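Local coordinates for protein poly-beta-1,6-N-acetyl-D-glucosamine N-deacetylase (Aggregatibacter actinomycetemcomitans, PDB 4U10) that probably hydrolyses the carbon-nitrogen bond of N-acetyl groups in poly-beta-1,6-N-acetyl-D-glucosamine, through a zinc-binding polysaccharide deacetylase domain, at residues 27-41 with 249-263. Numbering follows the deposited sequence.
Sequences QTISANLLISHFNWL and LIDTETGFSTIKNFL
Trp40 and Phe256 stack where helix 31-41 meets helix 256-263 on the flank of the curled sheet of a NodB-type polysaccharide deacetylase (beta/alpha) fold; the short helix axes cross at -46°, 11.0 Å apart. Trp40 has CG anti to its backbone N (chi1 -177°), which carries the indole across to Phe256, Ile259 and Lys260. Its CB sits over the Phe256 ring, 4.0 Å from the centroid. CG and CD1 continue over that ring, CD1 lying 3.3 Å from Phe256 CG, in an offset stack with planes at 27°. NE1 passes Phe256 CB, which in turn covers the five-membered ring. Farther out, CZ2 and CH2 lean on Lys260 CB, and CZ3 meets Ile259 CG2 at 3.6 Å. Ile259 serves two rings: its CD1 makes a CH-pi contact over one face of the His37 imidazole, 3.4 Å from the centroid. Leu41 CD2 packs on Leu263 CD1. Gln27 CG lies against Leu249 CD1 and Ile250 O, while Ile29 CG2 abuts the Asp251-Thr254 type I turn. Leu249 also touches His10, a zinc ligand. His37 ties helix 31-41 to that turn: ND1 bonds to Tyr9 OH of strand 3-13, so both ring nitrogens are engaged and the ring's rotation is fixed. NE2 donates in the ring plane to Thr254 O (2.9 Å, nearly straight), approaching from above the carbonyl plane.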
ATOM      1  N   GLN A  27      -5.278 -11.973  -0.528  1.00 21.17           N
ATOM      2  CA  GLN A  27      -5.968 -11.118   0.461  1.00 21.46           C
ATOM      3  C   GLN A  27      -7.186 -10.372  -0.064  1.00 20.99           C
ATOM      4  O   GLN A  27      -7.588  -9.338   0.509  1.00 19.69           O
ATOM      5  CB  GLN A  27      -4.960 -10.148   1.090  1.00 24.00           C
ATOM      6  CG  GLN A  27      -4.157 -10.829   2.199  1.00 26.45           C
ATOM      7  CD  GLN A  27      -3.147 -11.849   1.689  1.00 30.38           C
ATOM      8  OE1 GLN A  27      -2.209 -11.490   0.981  1.00 28.94           O
ATOM      9  NE2 GLN A  27      -3.315 -13.127   2.099  1.00 32.89           N
ATOM     10  N   THR A  28      -7.769 -10.838  -1.171  1.00 18.77           N
ATOM     11  CA  THR A  28      -8.994 -10.233  -1.636  1.00 19.31           C
ATOM     12  C   THR A  28     -10.130 -10.571  -0.651  1.00 19.89           C
ATOM     13  O   THR A  28     -10.288 -11.717  -0.256  1.00 21.62           O
ATOM     14  CB  THR A  28      -9.370 -10.674  -3.061  1.00 18.81           C
ATOM     15  OG1 THR A  28      -8.326 -10.330  -3.985  1.00 17.95           O
ATOM     16  CG2 THR A  28     -10.686 -10.069  -3.534  1.00 19.12           C
ATOM     17  N   ILE A  29     -10.897  -9.561  -0.216  1.00 17.56           N
ATOM     18  CA  ILE A  29     -12.030  -9.792   0.687  1.00 16.00           C
ATOM     19  C   ILE A  29     -13.326  -9.224   0.078  1.00 16.58           C
ATOM     20  O   ILE A  29     -13.276  -8.608  -0.975  1.00 14.88           O
ATOM     21  CB  ILE A  29     -11.791  -9.189   2.057  1.00 16.94           C
ATOM     22  CG1 ILE A  29     -11.774  -7.663   1.993  1.00 14.62           C
ATOM     23  CG2 ILE A  29     -10.508  -9.708   2.641  1.00 16.25           C
ATOM     24  CD1 ILE A  29     -11.808  -7.063   3.377  1.00 15.64           C
ATOM     25  N   SER A  30     -14.462  -9.477   0.742  1.00 17.49           N
ATOM     26  CA  SER A  30     -15.763  -9.041   0.284  1.00 18.82           C
ATOM     27  C   SER A  30     -16.002  -7.667   0.859  1.00 17.46           C
ATOM     28  O   SER A  30     -15.462  -7.294   1.918  1.00 18.33           O
ATOM     29  CB  SER A  30     -16.914  -9.994   0.737  1.00 19.25           C
ATOM     30  OG  SER A  30     -16.997  -9.990   2.161  1.00 19.36           O
ATOM     31  N   ALA A  31     -16.795  -6.918   0.133  1.00 18.47           N
ATOM     32  CA  ALA A  31     -17.222  -5.614   0.566  1.00 18.86           C
ATOM     33  C   ALA A  31     -17.998  -5.769   1.891  1.00 19.51           C
ATOM     34  O   ALA A  31     -17.880  -4.930   2.765  1.00 21.93           O
ATOM     35  CB  ALA A  31     -18.056  -4.988  -0.515  1.00 19.40           C
ATOM     36  N   ASN A  32     -18.751  -6.859   2.081  1.00 20.47           N
ATOM     37  CA  ASN A  32     -19.455  -7.035   3.371  1.00 22.06           C
ATOM     38  C   ASN A  32     -18.506  -7.127   4.534  1.00 20.69           C
ATOM     39  O   ASN A  32     -18.748  -6.528   5.625  1.00 19.92           O
ATOM     40  CB  ASN A  32     -20.359  -8.279   3.345  1.00 29.08           C
ATOM     41  CG  ASN A  32     -21.254  -8.365   4.576  1.00 37.13           C
ATOM     42  OD1 ASN A  32     -22.277  -7.686   4.653  1.00 36.02           O
ATOM     43  ND2 ASN A  32     -20.850  -9.181   5.568  1.00 36.81           N
ATOM     44  N   LEU A  33     -17.400  -7.856   4.329  1.00 18.12           N
ATOM     45  CA  LEU A  33     -16.414  -7.970   5.387  1.00 20.58           C
ATOM     46  C   LEU A  33     -15.771  -6.609   5.670  1.00 18.58           C
ATOM     47  O   LEU A  33     -15.514  -6.296   6.846  1.00 18.77           O
ATOM     48  CB  LEU A  33     -15.344  -9.023   5.135  1.00 19.81           C
ATOM     49  CG  LEU A  33     -14.287  -9.122   6.217  1.00 23.18           C
ATOM     50  CD1 LEU A  33     -14.858  -9.668   7.526  1.00 22.05           C
ATOM     51  CD2 LEU A  33     -13.144 -10.037   5.765  1.00 24.84           C
ATOM     52  N   LEU A  34     -15.553  -5.820   4.625  1.00 17.83           N
ATOM     53  CA  LEU A  34     -14.939  -4.492   4.751  1.00 17.86           C
ATOM     54  C   LEU A  34     -15.902  -3.600   5.589  1.00 17.39           C
ATOM     55  O   LEU A  34     -15.503  -2.943   6.575  1.00 19.43           O
ATOM     56  CB  LEU A  34     -14.718  -3.850   3.366  1.00 17.73           C
ATOM     57  CG  LEU A  34     -14.189  -2.404   3.376  1.00 18.29           C
ATOM     58  CD1 LEU A  34     -12.769  -2.384   3.954  1.00 18.25           C
ATOM     59  CD2 LEU A  34     -14.204  -1.630   2.047  1.00 17.69           C
ATOM     60  N   ILE A  35     -17.157  -3.600   5.203  1.00 18.22           N
ATOM     61  CA  ILE A  35     -18.232  -2.804   5.954  1.00 18.66           C
ATOM     62  C   ILE A  35     -18.301  -3.208   7.400  1.00 19.53           C
ATOM     63  O   ILE A  35     -18.476  -2.366   8.318  1.00 19.50           O
ATOM     64  CB  ILE A  35     -19.579  -2.930   5.210  1.00 18.38           C
ATOM     65  CG1 ILE A  35     -19.475  -2.137   3.903  1.00 19.15           C
ATOM     66  CG2 ILE A  35     -20.789  -2.477   6.064  1.00 18.64           C
ATOM     67  CD1 ILE A  35     -20.575  -2.386   2.855  1.00 19.59           C
ATOM     68  N   SER A  36     -18.061  -4.506   7.645  1.00 19.05           N
ATOM     69  CA  SER A  36     -18.138  -5.033   8.991  1.00 19.22           C
ATOM     70  C   SER A  36     -17.004  -4.509   9.834  1.00 21.42           C
ATOM     71  O   SER A  36     -17.175  -4.175  11.045  1.00 20.69           O
ATOM     72  CB  SER A  36     -18.213  -6.586   9.006  1.00 20.86           C
ATOM     73  OG  SER A  36     -16.953  -7.180   8.979  1.00 21.97           O
ATOM     74  N   HIS A  37     -15.826  -4.435   9.220  1.00 19.58           N
ATOM     75  CA  HIS A  37     -14.720  -3.824   9.867  1.00 20.92           C
ATOM     76  C   HIS A  37     -15.012  -2.311  10.126  1.00 19.58           C
ATOM     77  O   HIS A  37     -14.719  -1.825  11.185  1.00 22.16           O
ATOM     78  CB  HIS A  37     -13.448  -3.956   9.036  1.00 22.01           C
ATOM     79  CG  HIS A  37     -12.958  -5.348   8.908  1.00 21.50           C
ATOM     80  ND1 HIS A  37     -11.956  -5.691   8.039  1.00 23.59           N
ATOM     81  CD2 HIS A  37     -13.353  -6.497   9.491  1.00 24.66           C
ATOM     82  CE1 HIS A  37     -11.707  -6.980   8.132  1.00 24.33           C
ATOM     83  NE2 HIS A  37     -12.546  -7.498   9.002  1.00 26.07           N
ATOM     84  N   PHE A  38     -15.524  -1.610   9.130  1.00 18.83           N
ATOM     85  CA  PHE A  38     -15.787  -0.139   9.214  1.00 19.14           C
ATOM     86  C   PHE A  38     -16.797   0.177  10.278  1.00 20.65           C
ATOM     87  O   PHE A  38     -16.659   1.149  11.013  1.00 22.61           O
ATOM     88  CB  PHE A  38     -16.308   0.389   7.882  1.00 18.25           C
ATOM     89  CG  PHE A  38     -15.237   0.594   6.861  1.00 19.24           C
ATOM     90  CD1 PHE A  38     -13.961   0.074   7.048  1.00 20.10           C
ATOM     91  CD2 PHE A  38     -15.523   1.249   5.691  1.00 19.06           C
ATOM     92  CE1 PHE A  38     -12.968   0.250   6.076  1.00 21.13           C
ATOM     93  CE2 PHE A  38     -14.546   1.416   4.733  1.00 20.74           C
ATOM     94  CZ  PHE A  38     -13.263   0.940   4.935  1.00 19.00           C
ATOM     95  N   ASN A  39     -17.817  -0.669  10.348  1.00 21.99           N
ATOM     96  CA  ASN A  39     -18.766  -0.658  11.486  1.00 23.28           C
ATOM     97  C   ASN A  39     -18.194  -1.015  12.853  1.00 23.28           C
ATOM     98  O   ASN A  39     -18.542  -0.391  13.832  1.00 25.92           O
ATOM     99  CB  ASN A  39     -19.900  -1.624  11.194  1.00 22.55           C
ATOM    100  CG  ASN A  39     -20.811  -1.110  10.139  1.00 22.12           C
ATOM    101  OD1 ASN A  39     -20.850   0.097   9.868  1.00 21.09           O
ATOM    102  ND2 ASN A  39     -21.569  -2.020   9.512  1.00 22.24           N
ATOM    103  N   TRP A  40     -17.364  -2.041  12.928  1.00 23.37           N
ATOM    104  CA  TRP A  40     -16.807  -2.485  14.167  1.00 25.49           C
ATOM    105  C   TRP A  40     -15.866  -1.420  14.713  1.00 29.13           C
ATOM    106  O   TRP A  40     -15.843  -1.192  15.942  1.00 27.55           O
ATOM    107  CB  TRP A  40     -16.049  -3.784  13.988  1.00 28.58           C
ATOM    108  CG  TRP A  40     -15.556  -4.267  15.269  1.00 32.30           C
ATOM    109  CD1 TRP A  40     -16.221  -5.090  16.130  1.00 34.05           C
ATOM    110  CD2 TRP A  40     -14.313  -3.928  15.914  1.00 35.48           C
ATOM    111  NE1 TRP A  40     -15.464  -5.308  17.247  1.00 36.25           N
ATOM    112  CE2 TRP A  40     -14.294  -4.600  17.151  1.00 37.91           C
ATOM    113  CE3 TRP A  40     -13.215  -3.123  15.563  1.00 36.76           C
ATOM    114  CZ2 TRP A  40     -13.218  -4.498  18.053  1.00 40.94           C
ATOM    115  CZ3 TRP A  40     -12.138  -3.029  16.454  1.00 39.43           C
ATOM    116  CH2 TRP A  40     -12.151  -3.711  17.687  1.00 42.60           C
ATOM    117  N   LEU A  41     -15.103  -0.760  13.824  1.00 24.01           N
ATOM    118  CA  LEU A  41     -14.195   0.274  14.284  1.00 26.28           C
ATOM    119  C   LEU A  41     -15.012   1.392  14.944  1.00 25.55           C
ATOM    120  O   LEU A  41     -14.693   1.800  16.055  1.00 24.83           O
ATOM    121  CB  LEU A  41     -13.330   0.869  13.134  1.00 24.09           C
ATOM    122  CG  LEU A  41     -12.346  -0.069  12.431  1.00 22.27           C
ATOM    123  CD1 LEU A  41     -11.816   0.543  11.159  1.00 22.61           C
ATOM    124  CD2 LEU A  41     -11.217  -0.373  13.391  1.00 23.33           C
ATOM    125  N   LEU A 249      -2.094  -7.051   8.267  1.00 16.67           N
ATOM    126  CA  LEU A 249      -2.545  -7.570   6.965  1.00 17.52           C
ATOM    127  C   LEU A 249      -3.909  -8.199   7.044  1.00 17.29           C
ATOM    128  O   LEU A 249      -4.082  -9.196   7.743  1.00 16.48           O
ATOM    129  CB  LEU A 249      -1.553  -8.628   6.442  1.00 19.19           C
ATOM    130  CG  LEU A 249      -1.859  -9.322   5.113  1.00 18.75           C
ATOM    131  CD1 LEU A 249      -1.916  -8.290   4.021  1.00 19.34           C
ATOM    132  CD2 LEU A 249      -0.844 -10.402   4.764  1.00 18.48           C
ATOM    133  N   ILE A 250      -4.886  -7.643   6.331  1.00 16.73           N
ATOM    134  CA  ILE A 250      -6.227  -8.125   6.382  1.00 18.41           C
ATOM    135  C   ILE A 250      -6.407  -9.337   5.449  1.00 19.07           C
ATOM    136  O   ILE A 250      -5.944  -9.352   4.324  1.00 17.32           O
ATOM    137  CB  ILE A 250      -7.223  -7.007   5.995  1.00 18.60           C
ATOM    138  CG1 ILE A 250      -7.049  -5.739   6.875  1.00 18.36           C
ATOM    139  CG2 ILE A 250      -8.635  -7.529   6.076  1.00 20.65           C
ATOM    140  CD1 ILE A 250      -7.480  -5.914   8.336  1.00 19.77           C
ATOM    141  N   ASP A 251      -7.124 -10.351   5.899  1.00 21.10           N
ATOM    142  CA  ASP A 251      -7.553 -11.414   4.966  1.00 22.38           C
ATOM    143  C   ASP A 251      -8.990 -11.821   5.286  1.00 24.65           C
ATOM    144  O   ASP A 251      -9.621 -11.281   6.253  1.00 18.45           O
ATOM    145  CB  ASP A 251      -6.598 -12.622   5.017  1.00 25.22           C
ATOM    146  CG  ASP A 251      -6.373 -13.163   6.442  1.00 25.74           C
ATOM    147  OD1 ASP A 251      -7.333 -13.494   7.174  1.00 28.68           O
ATOM    148  OD2 ASP A 251      -5.198 -13.323   6.808  1.00 27.62           O
ATOM    149  N   THR A 252      -9.522 -12.759   4.500  1.00 25.41           N
ATOM    150  CA  THR A 252     -10.909 -13.213   4.705  1.00 24.70           C
ATOM    151  C   THR A 252     -11.167 -13.830   6.055  1.00 25.99           C
ATOM    152  O   THR A 252     -12.325 -13.991   6.369  1.00 29.33           O
ATOM    153  CB  THR A 252     -11.329 -14.273   3.722  1.00 23.08           C
ATOM    154  OG1 THR A 252     -10.375 -15.296   3.813  1.00 19.91           O
ATOM    155  CG2 THR A 252     -11.388 -13.755   2.328  1.00 25.51           C
ATOM    156  N   GLU A 253     -10.137 -14.205   6.818  1.00 26.63           N
ATOM    157  CA  GLU A 253     -10.311 -14.705   8.212  1.00 31.76           C
ATOM    158  C   GLU A 253     -10.128 -13.648   9.281  1.00 29.83           C
ATOM    159  O   GLU A 253     -10.145 -13.946  10.479  1.00 28.22           O
ATOM    160  CB  GLU A 253      -9.345 -15.839   8.553  1.00 35.44           C
ATOM    161  CG  GLU A 253      -9.888 -17.222   8.241  1.00 41.88           C
ATOM    162  CD  GLU A 253      -9.750 -17.572   6.781  1.00 46.56           C
ATOM    163  OE1 GLU A 253      -9.004 -18.546   6.460  1.00 56.39           O
ATOM    164  OE2 GLU A 253     -10.385 -16.864   5.951  1.00 54.87           O
ATOM    165  N   THR A 254      -9.978 -12.406   8.870  1.00 26.02           N
ATOM    166  CA  THR A 254      -9.844 -11.353   9.834  1.00 26.90           C
ATOM    167  C   THR A 254     -11.249 -10.981  10.372  1.00 27.78           C
ATOM    168  O   THR A 254     -12.025 -10.287   9.723  1.00 27.27           O
ATOM    169  CB  THR A 254      -9.122 -10.104   9.276  1.00 22.76           C
ATOM    170  OG1 THR A 254      -7.902 -10.487   8.641  1.00 21.25           O
ATOM    171  CG2 THR A 254      -8.821  -9.115  10.453  1.00 21.37           C
ATOM    172  N   GLY A 255     -11.541 -11.482  11.569  1.00 32.90           N
ATOM    173  CA  GLY A 255     -12.768 -11.151  12.283  1.00 33.46           C
ATOM    174  C   GLY A 255     -12.515 -10.093  13.323  1.00 31.33           C
ATOM    175  O   GLY A 255     -11.402  -9.563  13.440  1.00 30.84           O
ATOM    176  N   PHE A 256     -13.551  -9.767  14.079  1.00 31.19           N
ATOM    177  CA  PHE A 256     -13.427  -8.704  15.089  1.00 33.50           C
ATOM    178  C   PHE A 256     -12.339  -8.997  16.167  1.00 32.60           C
ATOM    179  O   PHE A 256     -11.568  -8.096  16.609  1.00 31.58           O
ATOM    180  CB  PHE A 256     -14.779  -8.471  15.743  1.00 35.08           C
ATOM    181  CG  PHE A 256     -15.861  -8.062  14.780  1.00 38.27           C
ATOM    182  CD1 PHE A 256     -15.550  -7.498  13.532  1.00 39.24           C
ATOM    183  CD2 PHE A 256     -17.197  -8.177  15.137  1.00 39.10           C
ATOM    184  CE1 PHE A 256     -16.538  -7.121  12.666  1.00 34.39           C
ATOM    185  CE2 PHE A 256     -18.194  -7.764  14.267  1.00 40.27           C
ATOM    186  CZ  PHE A 256     -17.864  -7.239  13.029  1.00 38.97           C
ATOM    187  N   SER A 257     -12.226 -10.244  16.591  1.00 32.50           N
ATOM    188  CA  SER A 257     -11.292 -10.500  17.709  1.00 31.70           C
ATOM    189  C   SER A 257      -9.844 -10.266  17.246  1.00 30.34           C
ATOM    190  O   SER A 257      -9.009  -9.697  17.985  1.00 29.38           O
ATOM    191  CB  SER A 257     -11.475 -11.892  18.252  1.00 31.87           C
ATOM    192  OG  SER A 257     -11.147 -12.825  17.261  1.00 34.63           O
ATOM    193  N   THR A 258      -9.565 -10.674  16.006  1.00 31.63           N
ATOM    194  CA  THR A 258      -8.286 -10.380  15.351  1.00 31.23           C
ATOM    195  C   THR A 258      -7.999  -8.856  15.344  1.00 29.32           C
ATOM    196  O   THR A 258      -6.939  -8.398  15.780  1.00 30.80           O
ATOM    197  CB  THR A 258      -8.283 -10.898  13.896  1.00 33.94           C
ATOM    198  OG1 THR A 258      -8.932 -12.170  13.816  1.00 38.40           O
ATOM    199  CG2 THR A 258      -6.884 -11.044  13.360  1.00 33.16           C
ATOM    200  N   ILE A 259      -8.947  -8.070  14.855  1.00 28.38           N
ATOM    201  CA  ILE A 259      -8.742  -6.621  14.762  1.00 27.52           C
ATOM    202  C   ILE A 259      -8.585  -6.026  16.144  1.00 33.01           C
ATOM    203  O   ILE A 259      -7.734  -5.167  16.356  1.00 33.63           O
ATOM    204  CB  ILE A 259      -9.880  -5.913  13.983  1.00 27.76           C
ATOM    205  CG1 ILE A 259      -9.781  -6.273  12.503  1.00 27.79           C
ATOM    206  CG2 ILE A 259      -9.819  -4.390  14.116  1.00 27.08           C
ATOM    207  CD1 ILE A 259     -10.968  -5.828  11.687  1.00 29.72           C
ATOM    208  N   LYS A 260      -9.407  -6.479  17.080  1.00 38.71           N
ATOM    209  CA  LYS A 260      -9.347  -5.992  18.451  1.00 39.81           C
ATOM    210  C   LYS A 260      -8.020  -6.289  19.110  1.00 36.21           C
ATOM    211  O   LYS A 260      -7.417  -5.418  19.722  1.00 37.93           O
ATOM    212  CB  LYS A 260     -10.460  -6.610  19.294  1.00 42.53           C
ATOM    213  CG  LYS A 260     -10.354  -6.262  20.770  1.00 47.89           C
ATOM    214  CD  LYS A 260     -11.563  -6.749  21.559  1.00 54.69           C
ATOM    215  CE  LYS A 260     -11.618  -6.086  22.933  1.00 57.62           C
ATOM    216  NZ  LYS A 260     -12.558  -6.816  23.825  1.00 59.16           N
ATOM    217  N   ASN A 261      -7.566  -7.528  19.010  1.00 39.05           N
ATOM    218  CA  ASN A 261      -6.292  -7.875  19.643  1.00 39.84           C
ATOM    219  C   ASN A 261      -5.140  -7.079  19.077  1.00 36.92           C
ATOM    220  O   ASN A 261      -4.265  -6.593  19.800  1.00 35.50           O
ATOM    221  CB  ASN A 261      -6.056  -9.370  19.530  1.00 45.92           C
ATOM    222  CG  ASN A 261      -7.084 -10.143  20.341  1.00 49.82           C
ATOM    223  OD1 ASN A 261      -7.726  -9.568  21.243  1.00 49.00           O
ATOM    224  ND2 ASN A 261      -7.291 -11.412  20.003  1.00 49.22           N
ATOM    225  N   PHE A 262      -5.168  -6.872  17.775  1.00 33.63           N
ATOM    226  CA  PHE A 262      -4.157  -6.031  17.158  1.00 32.60           C
ATOM    227  C   PHE A 262      -4.205  -4.608  17.679  1.00 31.71           C
ATOM    228  O   PHE A 262      -3.210  -4.054  18.097  1.00 32.24           O
ATOM    229  CB  PHE A 262      -4.363  -6.006  15.653  1.00 31.45           C
ATOM    230  CG  PHE A 262      -3.309  -5.270  14.931  1.00 30.90           C
ATOM    231  CD1 PHE A 262      -2.138  -5.911  14.543  1.00 30.30           C
ATOM    232  CD2 PHE A 262      -3.465  -3.928  14.657  1.00 32.98           C
ATOM    233  CE1 PHE A 262      -1.170  -5.218  13.856  1.00 33.10           C
ATOM    234  CE2 PHE A 262      -2.504  -3.228  13.958  1.00 33.46           C
ATOM    235  CZ  PHE A 262      -1.349  -3.877  13.555  1.00 35.88           C
ATOM    236  N   LEU A 263      -5.362  -3.987  17.578  1.00 33.03           N
ATOM    237  CA  LEU A 263      -5.480  -2.595  17.952  1.00 34.72           C
ATOM    238  C   LEU A 263      -5.322  -2.431  19.466  1.00 39.93           C
ATOM    239  O   LEU A 263      -4.999  -1.340  19.918  1.00 40.37           O
ATOM    240  CB  LEU A 263      -6.797  -2.004  17.426  1.00 31.79           C
ATOM    241  CG  LEU A 263      -6.827  -1.923  15.893  1.00 31.76           C
ATOM    242  CD1 LEU A 263      -8.145  -1.319  15.427  1.00 32.37           C
ATOM    243  CD2 LEU A 263      -5.668  -1.103  15.325  1.00 32.04           C
TER